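Local coordinates for ThiJ/PfpI domain protein (Brachyspira murdochii, PDB 4HCJ), which is of unknown function but belongs to the DJ-1/PfpI family, has an alpha-beta-alpha sandwich fold and binds magnesium in the crystal, at residues Thr38-Gly46 against Thr56-Val65; Val74-Ile82 against Gly108-Asn116. One frame throughout, in Å; residues are numbered along the deposited sequence.

Interaction 1. Residues Thr38-Gly46 against Thr56-Val65; sequences TKVSSTFIG and TNIDLLFSEV. With FMT (formic acid), chain F.
Backbone hydrogen bonds pair Val40 and Ser42 with the parallel run Leu60-Phe62: Ser42 N reaches Leu60 O at 3.1 Å, and Ser42 O accepts from Phe62 N. Strand 55-61 thus lies beside strand 37-42 towards one edge of the sandwich's central sheet, interrupted at Asp59. At this break Val40 O takes two donors, Asp59 N at 2.8 Å and Leu60 N at 3.1 Å. Asp59 adds its side chain: with CG beside its own backbone N (chi1 -57°), the carboxylate turns back so that the anti lone pair of OD2 receives Val40 N at 2.9 Å, nearly straight (167°). Further along, Gly46 O accepts from Ile58 N at 2.8 Å.

Apolar contacts gather on Ile58. Its CD1 makes a CH-pi contact over one face of the Phe44 ring, 3.8 Å from the centroid, while its CG1 meets Val40 CG1.

Ser42 O sits over the centre of the Phe62 ring, whose edge meets Ser41 OG, itself bonded to Tyr12 O.

Formic acid, probably from the crystallisation liquor, has O1 2.7 Å from Asp59 OD2 and O2 2.7 Å from Asn57 O. Oxygens this close imply that an acid group probably donates a proton; Asp59 OD2, already taking Val40 N, also faces the formic acid.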
# COMPACT_ATOMS: atom_id res chain seq x y z
N THR A 38 -4.74 7.98 -9.44
CA THR A 38 -4.48 7.73 -8.03
C THR A 38 -5.12 8.79 -7.15
O THR A 38 -5.28 9.95 -7.55
CB THR A 38 -2.96 7.63 -7.70
OG1 THR A 38 -2.33 8.91 -7.87
CG2 THR A 38 -2.25 6.60 -8.58
N LYS A 39 -5.48 8.36 -5.94
CA LYS A 39 -5.90 9.26 -4.88
C LYS A 39 -5.13 8.89 -3.64
O LYS A 39 -4.68 7.75 -3.49
CB LYS A 39 -7.41 9.13 -4.61
CG LYS A 39 -8.29 9.45 -5.80
CD LYS A 39 -8.30 10.93 -6.10
CE LYS A 39 -9.27 11.25 -7.23
NZ LYS A 39 -10.58 10.59 -6.99
N VAL A 40 -4.98 9.86 -2.74
CA VAL A 40 -4.34 9.65 -1.44
C VAL A 40 -5.38 9.76 -0.34
O VAL A 40 -6.12 10.76 -0.28
CB VAL A 40 -3.21 10.67 -1.20
CG1 VAL A 40 -2.70 10.60 0.23
CG2 VAL A 40 -2.08 10.48 -2.19
N SER A 41 -5.40 8.77 0.54
CA SER A 41 -6.13 8.85 1.80
C SER A 41 -5.17 8.92 2.98
O SER A 41 -4.10 8.30 2.98
CB SER A 41 -7.14 7.71 1.98
OG SER A 41 -6.54 6.44 2.18
N SER A 42 -5.57 9.69 3.98
CA SER A 42 -4.78 9.86 5.18
C SER A 42 -5.69 10.35 6.30
O SER A 42 -6.91 10.20 6.25
CB SER A 42 -3.59 10.80 4.94
OG SER A 42 -2.66 10.75 6.01
N THR A 43 -5.09 10.95 7.32
CA THR A 43 -5.82 11.30 8.53
C THR A 43 -6.41 12.70 8.51
O THR A 43 -7.17 13.05 9.42
CB THR A 43 -4.90 11.16 9.75
OG1 THR A 43 -3.70 11.91 9.51
CG2 THR A 43 -4.54 9.70 10.03
N PHE A 44 -6.09 13.50 7.50
CA PHE A 44 -6.65 14.84 7.37
C PHE A 44 -6.68 15.20 5.89
O PHE A 44 -5.92 14.63 5.11
CB PHE A 44 -5.85 15.88 8.17
CG PHE A 44 -4.45 16.12 7.65
CD1 PHE A 44 -4.18 17.17 6.77
CD2 PHE A 44 -3.40 15.30 8.04
CE1 PHE A 44 -2.88 17.38 6.30
CE2 PHE A 44 -2.11 15.50 7.57
CZ PHE A 44 -1.85 16.55 6.70
N ILE A 45 -7.51 16.17 5.52
CA ILE A 45 -7.55 16.69 4.16
C ILE A 45 -6.61 17.89 4.09
O ILE A 45 -6.82 18.90 4.79
CB ILE A 45 -8.97 17.13 3.74
CG1 ILE A 45 -9.95 15.95 3.84
CG2 ILE A 45 -8.96 17.74 2.35
CD1 ILE A 45 -9.57 14.80 2.99
N GLY A 46 -5.61 17.81 3.25
CA GLY A 46 -4.65 18.90 3.12
C GLY A 46 -3.34 18.37 2.58
O GLY A 46 -3.30 17.30 1.98
N THR A 56 2.42 16.37 -1.43
CA THR A 56 1.31 15.99 -2.27
C THR A 56 0.02 16.24 -1.50
O THR A 56 0.02 16.28 -0.27
CB THR A 56 1.42 14.50 -2.73
OG1 THR A 56 0.55 14.30 -3.84
CG2 THR A 56 1.07 13.53 -1.59
N ASN A 57 -1.09 16.46 -2.17
CA ASN A 57 -2.31 16.66 -1.39
C ASN A 57 -3.05 15.35 -1.13
O ASN A 57 -3.05 14.42 -1.92
CB ASN A 57 -3.24 17.73 -1.99
CG ASN A 57 -2.70 19.17 -1.80
OD1 ASN A 57 -1.85 19.46 -0.94
ND2 ASN A 57 -3.21 20.08 -2.61
N ILE A 58 -3.67 15.31 0.04
CA ILE A 58 -4.50 14.22 0.51
C ILE A 58 -5.92 14.48 0.03
O ILE A 58 -6.52 15.51 0.36
CB ILE A 58 -4.47 14.10 2.04
CG1 ILE A 58 -3.05 13.83 2.53
CG2 ILE A 58 -5.44 13.03 2.50
CD1 ILE A 58 -2.79 14.34 3.95
N ASP A 59 -6.45 13.55 -0.75
CA ASP A 59 -7.78 13.67 -1.34
C ASP A 59 -8.92 13.28 -0.41
O ASP A 59 -10.02 13.84 -0.51
CB ASP A 59 -7.87 12.80 -2.60
CG ASP A 59 -6.81 13.16 -3.61
OD1 ASP A 59 -6.94 14.24 -4.22
OD2 ASP A 59 -5.85 12.39 -3.79
N LEU A 60 -8.67 12.28 0.44
CA LEU A 60 -9.72 11.60 1.19
C LEU A 60 -9.25 11.31 2.60
O LEU A 60 -8.09 10.96 2.82
CB LEU A 60 -9.99 10.22 0.54
CG LEU A 60 -10.64 10.25 -0.84
CD1 LEU A 60 -10.48 8.91 -1.54
CD2 LEU A 60 -12.12 10.60 -0.75
N LEU A 61 -10.18 11.38 3.55
CA LEU A 61 -9.96 10.76 4.85
C LEU A 61 -10.13 9.26 4.69
O LEU A 61 -10.88 8.80 3.83
CB LEU A 61 -11.01 11.24 5.84
CG LEU A 61 -11.05 12.75 6.07
CD1 LEU A 61 -12.26 13.09 6.92
CD2 LEU A 61 -9.77 13.22 6.75
N PHE A 62 -9.49 8.46 5.57
CA PHE A 62 -9.76 7.02 5.56
C PHE A 62 -11.27 6.77 5.62
O PHE A 62 -11.80 5.87 4.94
CB PHE A 62 -9.09 6.33 6.76
CG PHE A 62 -7.59 6.47 6.82
CD1 PHE A 62 -6.82 6.43 5.67
CD2 PHE A 62 -6.97 6.66 8.04
CE1 PHE A 62 -5.44 6.56 5.75
CE2 PHE A 62 -5.59 6.79 8.12
CZ PHE A 62 -4.83 6.75 6.98
N SER A 63 -11.96 7.56 6.44
CA SER A 63 -13.37 7.36 6.66
C SER A 63 -14.24 7.65 5.44
O SER A 63 -15.41 7.28 5.44
CB SER A 63 -13.86 8.23 7.81
OG SER A 63 -13.75 9.61 7.48
N GLU A 64 -13.66 8.32 4.43
CA GLU A 64 -14.37 8.66 3.20
C GLU A 64 -14.15 7.66 2.08
O GLU A 64 -14.72 7.80 1.00
CB GLU A 64 -13.95 10.06 2.72
CG GLU A 64 -14.40 11.17 3.66
CD GLU A 64 -13.81 12.54 3.33
OE1 GLU A 64 -12.69 12.62 2.77
OE2 GLU A 64 -14.46 13.55 3.66
N VAL A 65 -13.34 6.65 2.32
CA VAL A 65 -13.02 5.69 1.27
C VAL A 65 -14.18 4.75 1.00
O VAL A 65 -14.73 4.16 1.93
CB VAL A 65 -11.78 4.89 1.65
CG1 VAL A 65 -11.57 3.70 0.71
CG2 VAL A 65 -10.56 5.80 1.67
C FMT F . -3.11 13.18 -4.49
O1 FMT F . -3.71 12.56 -5.40
O2 FMT F . -2.44 14.24 -4.57

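Interaction 2. Residues Val74-Ile82 against Gly108-Asn116; sequences VFVGGIGCI and GSGVVIMAN
Gly77 and Ser109 bring two loop backbones together, their CA atoms 4.1 Å apart, and next to them Gly77 CA lies only 3.4 Å from Gly110 N. The glycines make this possible by having no side chains at the crossing. From Gly110, the CA-H points almost straight at Phe75 O (174° at the hydrogen). A water bridges the two loops, accepting from Gly78 N at 3.0 Å and from Ser109 N at 2.9 Å.

Phe75, the last residue of strand 72-75, sends its ring across to Ile113 and Met114 of helix 110-116. Ile113 runs at about a right angle to it and puts CG2 3.8 Å from Phe75 CE1. On the CD2 side comes the selenomethionine Met114: its CG packs on the ring carbons, and with chi2 near anti (160°), SE comes obliquely beside the ring, 4.9 Å from the centroid, a Met-aromatic contact.

The sharp turn from strand 103-107 into the helix has the form of the nucleophile elbow of the DJ-1/PfpI family. Gly108, with positive phi, occupies what is probably the place of the reactive cysteine in relatives, and the water held by Gly78 N and Ser109 N sits where an oxyanion hole would be expected. Gly77 N is bonded to Glu23 OE1 close by.

Cys81 closes the other flank. SG stands anti to the backbone N (chi1 -173°), which swings it over to Ile113 CD1 at 3.8 Å and Ser109 O at 3.6 Å. Ser109 turns CB toward Gly77 CA and Gly78 O, while its OG is bonded to Asp131 OD2.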
# COMPACT_ATOMS: atom_id res chain seq x y z
N VAL A 74 -2.97 0.73 -1.94
CA VAL A 74 -1.52 0.66 -1.77
C VAL A 74 -1.14 1.32 -0.46
O VAL A 74 -1.35 2.54 -0.27
CB VAL A 74 -0.80 1.36 -2.93
CG1 VAL A 74 0.70 1.44 -2.68
CG2 VAL A 74 -1.11 0.67 -4.26
N PHE A 75 -0.58 0.53 0.45
CA PHE A 75 -0.10 1.01 1.75
C PHE A 75 1.37 1.40 1.62
O PHE A 75 2.24 0.55 1.42
CB PHE A 75 -0.28 -0.08 2.82
CG PHE A 75 -1.73 -0.39 3.10
CD1 PHE A 75 -2.43 0.34 4.06
CD2 PHE A 75 -2.39 -1.40 2.42
CE1 PHE A 75 -3.77 0.09 4.31
CE2 PHE A 75 -3.74 -1.66 2.67
CZ PHE A 75 -4.42 -0.90 3.61
N VAL A 76 1.63 2.70 1.72
CA VAL A 76 2.98 3.24 1.63
C VAL A 76 3.61 3.29 3.01
O VAL A 76 2.92 3.54 4.00
CB VAL A 76 2.93 4.66 0.97
CG1 VAL A 76 4.23 5.43 1.14
CG2 VAL A 76 2.56 4.54 -0.51
N GLY A 77 4.92 3.04 3.07
CA GLY A 77 5.66 3.05 4.30
C GLY A 77 6.29 4.39 4.64
O GLY A 77 5.68 5.47 4.49
N GLY A 78 7.53 4.30 5.12
CA GLY A 78 8.24 5.42 5.70
C GLY A 78 8.08 5.43 7.21
O GLY A 78 7.16 4.82 7.76
N ILE A 79 8.96 6.16 7.88
CA ILE A 79 8.92 6.22 9.33
C ILE A 79 7.57 6.72 9.85
O ILE A 79 7.11 6.28 10.90
CB ILE A 79 10.12 7.05 9.87
CG1 ILE A 79 10.22 6.97 11.40
CG2 ILE A 79 10.07 8.50 9.38
CD1 ILE A 79 11.52 7.53 11.97
N GLY A 80 6.92 7.62 9.10
CA GLY A 80 5.61 8.09 9.53
C GLY A 80 4.54 7.00 9.56
O GLY A 80 3.54 7.13 10.26
N CYS A 81 4.74 5.93 8.79
CA CYS A 81 3.76 4.84 8.74
C CYS A 81 3.60 4.15 10.10
O CYS A 81 2.55 3.57 10.39
CB CYS A 81 4.15 3.84 7.67
SG CYS A 81 2.93 2.55 7.37
N ILE A 82 4.62 4.20 10.94
CA ILE A 82 4.56 3.52 12.22
C ILE A 82 3.37 3.98 13.05
O ILE A 82 2.76 3.20 13.77
CB ILE A 82 5.90 3.66 12.99
CG1 ILE A 82 7.02 3.00 12.19
CG2 ILE A 82 5.81 3.05 14.38
CD1 ILE A 82 8.42 3.36 12.66
N GLY A 108 7.38 -1.62 1.82
CA GLY A 108 8.13 -1.21 2.99
C GLY A 108 7.27 -1.32 4.24
O GLY A 108 6.54 -2.30 4.43
N SER A 109 7.34 -0.30 5.09
CA SER A 109 6.60 -0.33 6.35
C SER A 109 5.07 -0.42 6.18
O SER A 109 4.38 -0.78 7.12
CB SER A 109 6.99 0.85 7.22
OG SER A 109 8.33 0.71 7.62
N GLY A 110 4.56 -0.10 4.99
CA GLY A 110 3.14 -0.30 4.75
C GLY A 110 2.67 -1.74 4.93
O GLY A 110 1.52 -2.00 5.29
N VAL A 111 3.57 -2.70 4.69
CA VAL A 111 3.22 -4.11 4.81
C VAL A 111 2.79 -4.45 6.24
O VAL A 111 1.97 -5.34 6.45
CB VAL A 111 4.39 -5.02 4.34
CG1 VAL A 111 4.06 -6.50 4.51
CG2 VAL A 111 4.73 -4.72 2.88
N VAL A 112 3.35 -3.75 7.24
CA VAL A 112 3.00 -4.03 8.63
C VAL A 112 1.51 -3.78 8.92
O VAL A 112 0.91 -4.49 9.72
CB VAL A 112 3.91 -3.29 9.61
CG1 VAL A 112 3.49 -3.54 11.06
CG2 VAL A 112 5.36 -3.71 9.38
N ILE A 113 0.90 -2.79 8.26
CA ILE A 113 -0.53 -2.57 8.44
C ILE A 113 -1.30 -3.82 8.02
O ILE A 113 -2.23 -4.27 8.70
CB ILE A 113 -1.02 -1.35 7.65
CG1 ILE A 113 -0.38 -0.07 8.21
CG2 ILE A 113 -2.54 -1.25 7.66
CD1 ILE A 113 -0.57 1.16 7.32
N MSE A 114 -0.94 -4.36 6.86
CA MSE A 114 -1.57 -5.57 6.35
C MSE A 114 -1.35 -6.78 7.29
O MSE A 114 -2.29 -7.55 7.56
CB MSE A 114 -1.06 -5.85 4.94
CG MSE A 114 -1.49 -4.76 3.95
SE MSE A 114 -0.41 -4.67 2.33
CE MSE A 114 -0.74 -6.43 1.58
N ALA A 115 -0.13 -6.91 7.80
CA ALA A 115 0.16 -8.00 8.72
C ALA A 115 -0.70 -7.87 9.98
O ALA A 115 -1.29 -8.85 10.44
CB ALA A 115 1.64 -7.98 9.09
N ASN A 116 -0.76 -6.66 10.52
CA ASN A 116 -1.52 -6.41 11.74
C ASN A 116 -3.03 -6.56 11.54
O ASN A 116 -3.74 -6.86 12.49
CB ASN A 116 -1.19 -5.04 12.31
CG ASN A 116 0.20 -4.97 12.93
OD1 ASN A 116 0.89 -5.98 13.07
ND2 ASN A 116 0.61 -3.78 13.32
O HOH W 1 8.92 1.91 4.04

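In the fold
From the N terminus the chain lays down strand 9-13, helix 21-33 and strand 37-42, and then makes the hairpin of strands 46-50 and 55-61. Interaction 1 closes that hairpin excursion and sets strand 55-61, and through it the edge strand 46-50, beside strand 37-42. The chain then crosses to strand 72-75. Interaction 2 closes a longer loop through helix 88-99 and strand 103-107, a beta-alpha-beta crossover, and joins the sheet's centre to helix 110-116. The two loops follow in series, neither nesting nor crossing. The contact centres are about 16 Å apart, yet both reach strand 9-13 and helix 88-99: Phe62 and Phe75 touch Val13, and Phe62 and Ile113 touch Thr90.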